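Local coordinates for cytochrome C3, A dimeric class III c-type cytochrome (Desulfovibrio gigas, PDB 1GYO), which carries four covalently bound c-type hemes per chain, pairs into a disulfide-linked dimer and probably shuttles electrons, at residues A[10-18]-A[57-68]. Sequence-based numbering, arbitrary orientation. Where two conformers were deposited one is given.
Sequences TAPEGEDPH and IDRDDRSYERGF. With HEC (heme c), chain F.
The Arg59 guanidinium has Ala11 CB over one face, 3.4 Å above the plane and offset toward the rim. At its edge lie the backbone oxygen of Asp16 and a propionate of heme c. The Phe68 ring carries Pro12 over one face: Pro12 CD stands 4.0 Å from the ring centroid, a CH-pi contact. Thr10 O comes to the edge of the same ring, 3.4 Å from Phe68 CZ.

Arg59 grips Asp16 O end-on. Arg59 NH1 and NH2 both donate to Asp16 O, NH1 at 2.9 Å. The second bond, from NH2, lies in the carbonyl plane. The propionate is held along the neighbouring NE-NH2 edge, with NH2 shared between the two partners: Arg59 NE gives a nearly straight bond to heme O2A (2.9 Å, 175°), and Arg59 NH2 one to O1A at 2.8 Å. A bend at chi3 (82°) turns the guanidinium between its two partners, after the CD methylene has passed Pro12 CD.

The heme methyl CMA sits over one face of the His18 ring and also over one face of the Arg62 guanidinium. His18 ND1 accepts from the backbone of Arg20 and Phe21.

Arg59 thus ties the 57-68 loop directly to the 10-18 loop through Asp16 O, and binds a propionate of heme #4 with the same guanidinium. Its positive charge would offset that of the carboxylate, and could thereby influence the heme's redox potential.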
ATOM      1  N   THR A  10      -4.522  11.518  17.080  1.00 15.99           N
ATOM      2  CA  THR A  10      -4.798  12.039  18.440  1.00 17.05           C
ATOM      3  C   THR A  10      -5.113  10.881  19.389  1.00 14.94           C
ATOM      4  O   THR A  10      -4.820   9.725  19.065  1.00 15.83           O
ATOM      5  CB  THR A  10      -5.819  13.149  18.380  1.00 19.40           C
ATOM      6  OG1 THR A  10      -5.947  13.820  19.669  1.00 20.89           O
ATOM      7  CG2 THR A  10      -7.150  12.549  17.976  1.00 23.27           C
ATOM      8  N   ALA A  11      -5.668  11.186  20.528  1.00 15.11           N
ATOM      9  CA  ALA A  11      -6.010  10.187  21.512  1.00 15.19           C
ATOM     10  C   ALA A  11      -7.038   9.225  20.933  1.00 16.30           C
ATOM     11  O   ALA A  11      -7.757   9.529  19.973  1.00 18.49           O
ATOM     12  CB  ALA A  11      -6.534  10.857  22.783  1.00 17.16           C
ATOM     13  N   PRO A  12      -7.159   8.022  21.528  1.00 16.22           N
ATOM     14  CA  PRO A  12      -8.169   7.068  21.042  1.00 18.55           C
ATOM     15  C   PRO A  12      -9.560   7.674  21.037  1.00 19.74           C
ATOM     16  O   PRO A  12      -9.908   8.477  21.907  1.00 19.92           O
ATOM     17  CB  PRO A  12      -8.058   5.952  22.096  1.00 18.47           C
ATOM     18  CG  PRO A  12      -6.632   6.022  22.564  1.00 17.46           C
ATOM     19  CD  PRO A  12      -6.364   7.488  22.653  1.00 16.02           C
ATOM     20  N   GLU A  13     -10.354   7.230  20.073  1.00 22.19           N
ATOM     21  CA  GLU A  13     -11.697   7.731  19.846  1.00 27.33           C
ATOM     22  C   GLU A  13     -12.497   7.819  21.130  1.00 25.70           C
ATOM     23  O   GLU A  13     -12.502   6.806  21.831  1.00 26.44           O
ATOM     24  CB  GLU A  13     -12.456   6.792  18.894  1.00 36.22           C
ATOM     25  CG  GLU A  13     -13.843   7.276  18.501  1.00 50.11           C
ATOM     26  CD  GLU A  13     -13.759   8.240  17.346  1.00 70.65           C
ATOM     27  OE1 GLU A  13     -14.626   9.122  17.198  1.00 81.46           O
ATOM     28  OE2 GLU A  13     -12.778   8.106  16.572  1.00 61.73           O
ATOM     29  N   GLY A  14     -13.079   8.971  21.432  1.00 27.10           N
ATOM     30  CA  GLY A  14     -13.916   9.081  22.593  1.00 30.24           C
ATOM     31  C   GLY A  14     -13.159   9.527  23.824  1.00 27.27           C
ATOM     32  O   GLY A  14     -13.833   9.851  24.816  1.00 38.42           O
ATOM     33  N   GLU A  15     -11.830   9.529  23.761  1.00 24.62           N
ATOM     34  CA  GLU A  15     -11.033   9.898  24.927  1.00 23.34           C
ATOM     35  C   GLU A  15     -10.497  11.320  24.777  1.00 22.65           C
ATOM     36  O   GLU A  15     -10.380  11.908  23.715  1.00 26.55           O
ATOM     37  CB  GLU A  15      -9.856   8.937  25.167  1.00 20.99           C
ATOM     38  CG  GLU A  15     -10.401   7.490  25.289  0.57 25.17           C
ATOM     39  CD  GLU A  15     -11.112   7.242  26.606  0.57 26.75           C
ATOM     40  OE1 GLU A  15     -11.971   6.332  26.710  0.57 30.17           O
ATOM     41  OE2 GLU A  15     -10.802   7.972  27.565  0.57 40.55           O
ATOM     42  N   ASP A  16     -10.166  11.902  25.930  1.00 22.67           N
ATOM     43  CA  ASP A  16      -9.642  13.242  25.908  1.00 24.50           C
ATOM     44  C   ASP A  16      -8.182  13.321  25.462  1.00 20.62           C
ATOM     45  O   ASP A  16      -7.358  12.506  25.884  1.00 21.51           O
ATOM     46  CB  ASP A  16      -9.721  13.835  27.313  1.00 30.86           C
ATOM     47  CG  ASP A  16     -11.114  14.177  27.750  1.00 39.69           C
ATOM     48  OD1 ASP A  16     -12.010  14.303  26.895  1.00 51.85           O
ATOM     49  OD2 ASP A  16     -11.198  14.312  28.991  1.00 55.02           O
ATOM     50  N   PRO A  17      -7.814  14.270  24.613  1.00 21.17           N
ATOM     51  CA  PRO A  17      -6.418  14.439  24.174  1.00 19.56           C
ATOM     52  C   PRO A  17      -5.521  14.855  25.324  1.00 18.85           C
ATOM     53  O   PRO A  17      -5.964  15.486  26.302  1.00 22.78           O
ATOM     54  CB  PRO A  17      -6.463  15.600  23.172  1.00 24.43           C
ATOM     55  CG  PRO A  17      -7.697  16.328  23.590  1.00 37.71           C
ATOM     56  CD  PRO A  17      -8.693  15.258  24.005  1.00 25.53           C
ATOM     57  N   HIS A  18      -4.263  14.492  25.221  1.00 17.87           N
ATOM     58  CA  HIS A  18      -3.274  15.002  26.155  1.00 18.29           C
ATOM     59  C   HIS A  18      -3.287  16.508  26.144  1.00 21.58           C
ATOM     60  O   HIS A  18      -3.459  17.071  25.046  1.00 22.16           O
ATOM     61  CB  HIS A  18      -1.912  14.462  25.746  1.00 17.55           C
ATOM     62  CG  HIS A  18      -0.935  14.658  26.832  1.00 18.44           C
ATOM     63  ND1 HIS A  18      -0.296  15.850  27.012  1.00 19.62           N
ATOM     64  CD2 HIS A  18      -0.559  13.800  27.822  1.00 18.96           C
ATOM     65  CE1 HIS A  18       0.475  15.703  28.099  1.00 19.81           C
ATOM     66  NE2 HIS A  18       0.335  14.493  28.586  1.00 21.47           N
ATOM     67  N   ILE A  57      -4.700   1.139  22.746  1.00 13.99           N
ATOM     68  CA  ILE A  57      -5.665   1.911  23.464  1.00 15.65           C
ATOM     69  C   ILE A  57      -5.235   2.325  24.871  1.00 16.36           C
ATOM     70  O   ILE A  57      -5.629   3.391  25.309  1.00 19.10           O
ATOM     71  CB  ILE A  57      -7.002   1.154  23.573  0.62 18.84           C
ATOM     72  CG1 ILE A  57      -7.537   0.643  22.280  0.62 21.28           C
ATOM     73  CG2 ILE A  57      -8.070   2.056  24.240  0.62 25.47           C
ATOM     74  CD1 ILE A  57      -9.038   0.374  22.416  0.62 40.25           C
ATOM     75  N   ASP A  58      -4.494   1.481  25.560  1.00 15.54           N
ATOM     76  CA  ASP A  58      -4.220   1.720  26.967  1.00 16.58           C
ATOM     77  C   ASP A  58      -3.351   2.961  27.159  1.00 15.54           C
ATOM     78  O   ASP A  58      -2.308   3.081  26.507  1.00 15.39           O
ATOM     79  CB  ASP A  58      -3.453   0.540  27.570  1.00 18.47           C
ATOM     80  CG  ASP A  58      -3.041   0.885  28.984  1.00 22.64           C
ATOM     81  OD1 ASP A  58      -3.887   1.247  29.809  1.00 25.57           O
ATOM     82  OD2 ASP A  58      -1.846   0.912  29.313  1.00 29.74           O
ATOM     83  N   ARG A  59      -3.715   3.831  28.055  1.00 14.65           N
ATOM     84  CA  ARG A  59      -2.954   5.026  28.411  1.00 14.04           C
ATOM     85  C   ARG A  59      -2.614   5.016  29.882  1.00 15.07           C
ATOM     86  O   ARG A  59      -2.162   6.043  30.407  1.00 16.21           O
ATOM     87  CB  ARG A  59      -3.755   6.274  28.010  1.00 15.19           C
ATOM     88  CG  ARG A  59      -3.872   6.377  26.486  1.00 16.66           C
ATOM     89  CD  ARG A  59      -4.970   7.347  26.124  1.00 19.21           C
ATOM     90  NE  ARG A  59      -4.526   8.737  26.173  1.00 16.34           N
ATOM     91  CZ  ARG A  59      -5.316   9.787  26.180  1.00 16.49           C
ATOM     92  NH1 ARG A  59      -6.650   9.674  26.241  1.00 19.84           N
ATOM     93  NH2 ARG A  59      -4.809  11.008  26.153  1.00 16.55           N
ATOM     94  N   ASP A  60      -2.747   3.886  30.563  1.00 15.30           N
ATOM     95  CA  ASP A  60      -2.437   3.851  31.990  1.00 15.50           C
ATOM     96  C   ASP A  60      -0.953   3.988  32.292  1.00 14.40           C
ATOM     97  O   ASP A  60      -0.602   4.413  33.397  1.00 14.84           O
ATOM     98  CB  ASP A  60      -2.936   2.559  32.622  1.00 18.00           C
ATOM     99  CG  ASP A  60      -4.426   2.349  32.686  1.00 23.40           C
ATOM    100  OD1 ASP A  60      -5.135   3.309  32.367  1.00 25.60           O
ATOM    101  OD2 ASP A  60      -4.816   1.230  33.101  1.00 30.78           O
ATOM    102  N   ASP A  61      -0.106   3.600  31.366  1.00 14.87           N
ATOM    103  CA  ASP A  61       1.355   3.736  31.466  1.00 13.52           C
ATOM    104  C   ASP A  61       1.903   4.054  30.111  1.00 13.20           C
ATOM    105  O   ASP A  61       1.142   4.221  29.161  1.00 15.32           O
ATOM    106  CB  ASP A  61       1.978   2.485  32.129  1.00 15.01           C
ATOM    107  CG  ASP A  61       1.923   1.245  31.305  1.00 16.56           C
ATOM    108  OD1 ASP A  61       2.044   1.273  30.057  1.00 15.57           O
ATOM    109  OD2 ASP A  61       1.681   0.194  31.918  1.00 23.83           O
ATOM    110  N   ARG A  62       3.229   4.201  30.040  1.00 12.98           N
ATOM    111  CA  ARG A  62       3.921   4.448  28.771  1.00 12.97           C
ATOM    112  C   ARG A  62       4.850   3.284  28.457  1.00 14.16           C
ATOM    113  O   ARG A  62       5.810   3.459  27.727  1.00 15.57           O
ATOM    114  CB  ARG A  62       4.716   5.767  28.850  1.00 13.63           C
ATOM    115  CG  ARG A  62       3.803   6.971  29.005  1.00 13.69           C
ATOM    116  CD  ARG A  62       4.645   8.252  28.922  1.00 14.14           C
ATOM    117  NE  ARG A  62       3.773   9.439  29.153  1.00 13.65           N
ATOM    118  CZ  ARG A  62       4.238  10.663  29.239  1.00 13.69           C
ATOM    119  NH1 ARG A  62       5.548  10.860  29.079  1.00 14.81           N
ATOM    120  NH2 ARG A  62       3.401  11.635  29.480  1.00 15.65           N
ATOM    121  N   SER A  63       4.584   2.094  29.001  1.00 13.04           N
ATOM    122  CA  SER A  63       5.465   0.955  28.946  1.00 14.32           C
ATOM    123  C   SER A  63       4.839  -0.225  28.174  1.00 13.26           C
ATOM    124  O   SER A  63       5.560  -0.975  27.515  1.00 15.70           O
ATOM    125  CB  SER A  63       5.830   0.474  30.360  1.00 19.23           C
ATOM    126  OG  SER A  63       6.564   1.581  30.967  1.00 20.64           O
ATOM    127  N   TYR A  64       3.544  -0.431  28.302  1.00 13.27           N
ATOM    128  CA  TYR A  64       2.909  -1.614  27.697  1.00 13.52           C
ATOM    129  C   TYR A  64       3.069  -1.580  26.194  1.00 13.50           C
ATOM    130  O   TYR A  64       2.689  -0.603  25.534  1.00 13.65           O
ATOM    131  CB  TYR A  64       1.452  -1.582  28.044  1.00 15.31           C
ATOM    132  CG  TYR A  64       0.592  -2.744  27.659  1.00 16.65           C
ATOM    133  CD1 TYR A  64       1.047  -4.035  27.676  1.00 19.38           C
ATOM    134  CD2 TYR A  64      -0.745  -2.515  27.272  1.00 17.85           C
ATOM    135  CE1 TYR A  64       0.237  -5.120  27.315  1.00 21.61           C
ATOM    136  CE2 TYR A  64      -1.562  -3.574  26.939  1.00 21.86           C
ATOM    137  CZ  TYR A  64      -1.073  -4.867  26.962  1.00 21.96           C
ATOM    138  OH  TYR A  64      -1.894  -5.917  26.618  1.00 28.10           O
ATOM    139  N   GLU A  65       3.650  -2.651  25.630  1.00 14.72           N
ATOM    140  CA  GLU A  65       3.943  -2.662  24.167  1.00 15.47           C
ATOM    141  C   GLU A  65       2.694  -2.590  23.306  1.00 14.80           C
ATOM    142  O   GLU A  65       2.753  -2.147  22.153  1.00 16.31           O
ATOM    143  CB  GLU A  65       4.742  -3.916  23.837  1.00 18.00           C
ATOM    144  CG  GLU A  65       6.058  -3.932  24.607  1.00 26.37           C
ATOM    145  CD  GLU A  65       6.014  -4.655  25.964  1.00 41.10           C
ATOM    146  OE1 GLU A  65       4.920  -4.861  26.627  1.00 29.36           O
ATOM    147  OE2 GLU A  65       7.199  -4.968  26.278  1.00 36.17           O
ATOM    148  N   ARG A  66       1.564  -3.013  23.844  1.00 14.22           N
ATOM    149  CA  ARG A  66       0.298  -2.977  23.101  1.00 14.15           C
ATOM    150  C   ARG A  66      -0.492  -1.708  23.388  1.00 13.18           C
ATOM    151  O   ARG A  66      -1.605  -1.555  22.889  1.00 13.77           O
ATOM    152  CB  ARG A  66      -0.545  -4.210  23.446  1.00 17.14           C
ATOM    153  CG  ARG A  66       0.035  -5.503  22.932  1.00 18.49           C
ATOM    154  CD  ARG A  66      -0.848  -6.679  23.213  1.00 21.05           C
ATOM    155  NE  ARG A  66      -0.226  -7.923  22.840  1.00 21.50           N
ATOM    156  CZ  ARG A  66      -0.917  -9.044  22.671  1.00 24.59           C
ATOM    157  NH1 ARG A  66      -0.303 -10.176  22.321  1.00 34.97           N
ATOM    158  NH2 ARG A  66      -2.215  -8.941  22.856  1.00 31.58           N
ATOM    159  N   GLY A  67       0.094  -0.787  24.168  1.00 13.02           N
ATOM    160  CA  GLY A  67      -0.610   0.426  24.549  1.00 13.01           C
ATOM    161  C   GLY A  67      -0.351   1.597  23.614  1.00 11.40           C
ATOM    162  O   GLY A  67       0.340   1.455  22.606  1.00 12.06           O
ATOM    163  N   PHE A  68      -0.955   2.716  23.943  1.00 12.11           N
ATOM    164  CA  PHE A  68      -0.952   3.885  23.071  1.00 11.61           C
ATOM    165  C   PHE A  68       0.432   4.494  22.941  1.00 11.63           C
ATOM    166  O   PHE A  68       0.919   4.704  21.816  1.00 11.66           O
ATOM    167  CB  PHE A  68      -1.958   4.905  23.627  1.00 12.37           C
ATOM    168  CG  PHE A  68      -2.155   6.115  22.766  1.00 11.94           C
ATOM    169  CD1 PHE A  68      -2.887   6.039  21.604  1.00 12.26           C
ATOM    170  CD2 PHE A  68      -1.619   7.339  23.144  1.00 12.49           C
ATOM    171  CE1 PHE A  68      -3.119   7.162  20.840  1.00 13.22           C
ATOM    172  CE2 PHE A  68      -1.853   8.481  22.374  1.00 13.02           C
ATOM    173  CZ  PHE A  68      -2.618   8.397  21.226  1.00 13.05           C
TER
HETATM  174 FE   HEC F 114       5.008  11.955  21.116  1.00 10.36          FE
HETATM  175  CHA HEC F 114       1.700  11.247  21.571  1.00 11.50           C
HETATM  176  CHB HEC F 114       5.291  12.746  24.363  1.00 11.37           C
HETATM  177  CHC HEC F 114       8.325  12.552  20.677  1.00 11.68           C
HETATM  178  CHD HEC F 114       4.698  11.300  17.836  1.00 11.06           C
HETATM  179  NA  HEC F 114       3.733  12.030  22.641  1.00 11.82           N
HETATM  180  C1A HEC F 114       2.393  11.709  22.676  1.00 11.23           C
HETATM  181  C2A HEC F 114       1.836  11.936  23.982  1.00 11.90           C
HETATM  182  C3A HEC F 114       2.849  12.385  24.765  1.00 11.94           C
HETATM  183  C4A HEC F 114       4.029  12.427  23.935  1.00 11.48           C
HETATM  184  CMA HEC F 114       2.807  12.799  26.213  1.00 13.64           C
HETATM  185  CAA HEC F 114       0.389  11.769  24.347  1.00 13.11           C
HETATM  186  CBA HEC F 114       0.081  10.467  25.038  1.00 13.35           C
HETATM  187  CGA HEC F 114      -1.362  10.314  25.455  1.00 13.17           C
HETATM  188  O1A HEC F 114      -2.193  11.167  25.122  1.00 15.64           O
HETATM  189  O2A HEC F 114      -1.679   9.310  26.140  1.00 15.44           O
HETATM  190  NB  HEC F 114       6.525  12.526  22.289  1.00 11.31           N
HETATM  191  C1B HEC F 114       6.467  12.732  23.649  1.00 11.50           C
HETATM  192  C2B HEC F 114       7.793  12.935  24.200  1.00 12.23           C
HETATM  193  C3B HEC F 114       8.657  12.814  23.159  1.00 11.51           C
HETATM  194  C4B HEC F 114       7.862  12.611  21.969  1.00 11.35           C
HETATM  195  CMB HEC F 114       8.062  13.148  25.662  1.00 14.41           C
HETATM  196  CAB HEC F 114      10.162  12.762  23.181  1.00 12.42           C
HETATM  197  CBB HEC F 114      10.694  11.511  23.883  1.00 12.93           C
HETATM  198  NC  HEC F 114       6.255  11.965  19.563  1.00 11.34           N
HETATM  199  C1C HEC F 114       7.593  12.333  19.535  1.00 11.27           C
HETATM  200  C2C HEC F 114       8.091  12.396  18.186  1.00 11.30           C
HETATM  201  C3C HEC F 114       7.071  12.005  17.379  1.00 10.91           C
HETATM  202  C4C HEC F 114       5.934  11.743  18.240  1.00 10.69           C
HETATM  203  CMC HEC F 114       9.497  12.834  17.828  1.00 13.32           C
HETATM  204  CAC HEC F 114       7.044  11.905  15.887  1.00 11.42           C
HETATM  205  CBC HEC F 114       8.261  11.233  15.248  1.00 12.43           C
HETATM  206  ND  HEC F 114       3.504  11.342  19.961  1.00 10.65           N
HETATM  207  C1D HEC F 114       3.574  11.084  18.592  1.00 10.59           C
HETATM  208  C2D HEC F 114       2.312  10.600  18.104  1.00 10.75           C
HETATM  209  C3D HEC F 114       1.449  10.610  19.155  1.00 10.39           C
HETATM  210  C4D HEC F 114       2.189  11.064  20.303  1.00 11.09           C
HETATM  211  CMD HEC F 114       2.033  10.188  16.679  1.00 10.95           C
HETATM  212  CAD HEC F 114       0.001  10.200  19.149  1.00 11.46           C
HETATM  213  CBD HEC F 114      -0.945  11.363  18.908  1.00 12.02           C
HETATM  214  CGD HEC F 114      -1.046  12.293  20.101  1.00 12.28           C
HETATM  215  O1D HEC F 114      -0.402  13.384  20.008  1.00 12.96           O
HETATM  216  O2D HEC F 114      -1.693  11.952  21.084  1.00 13.46           O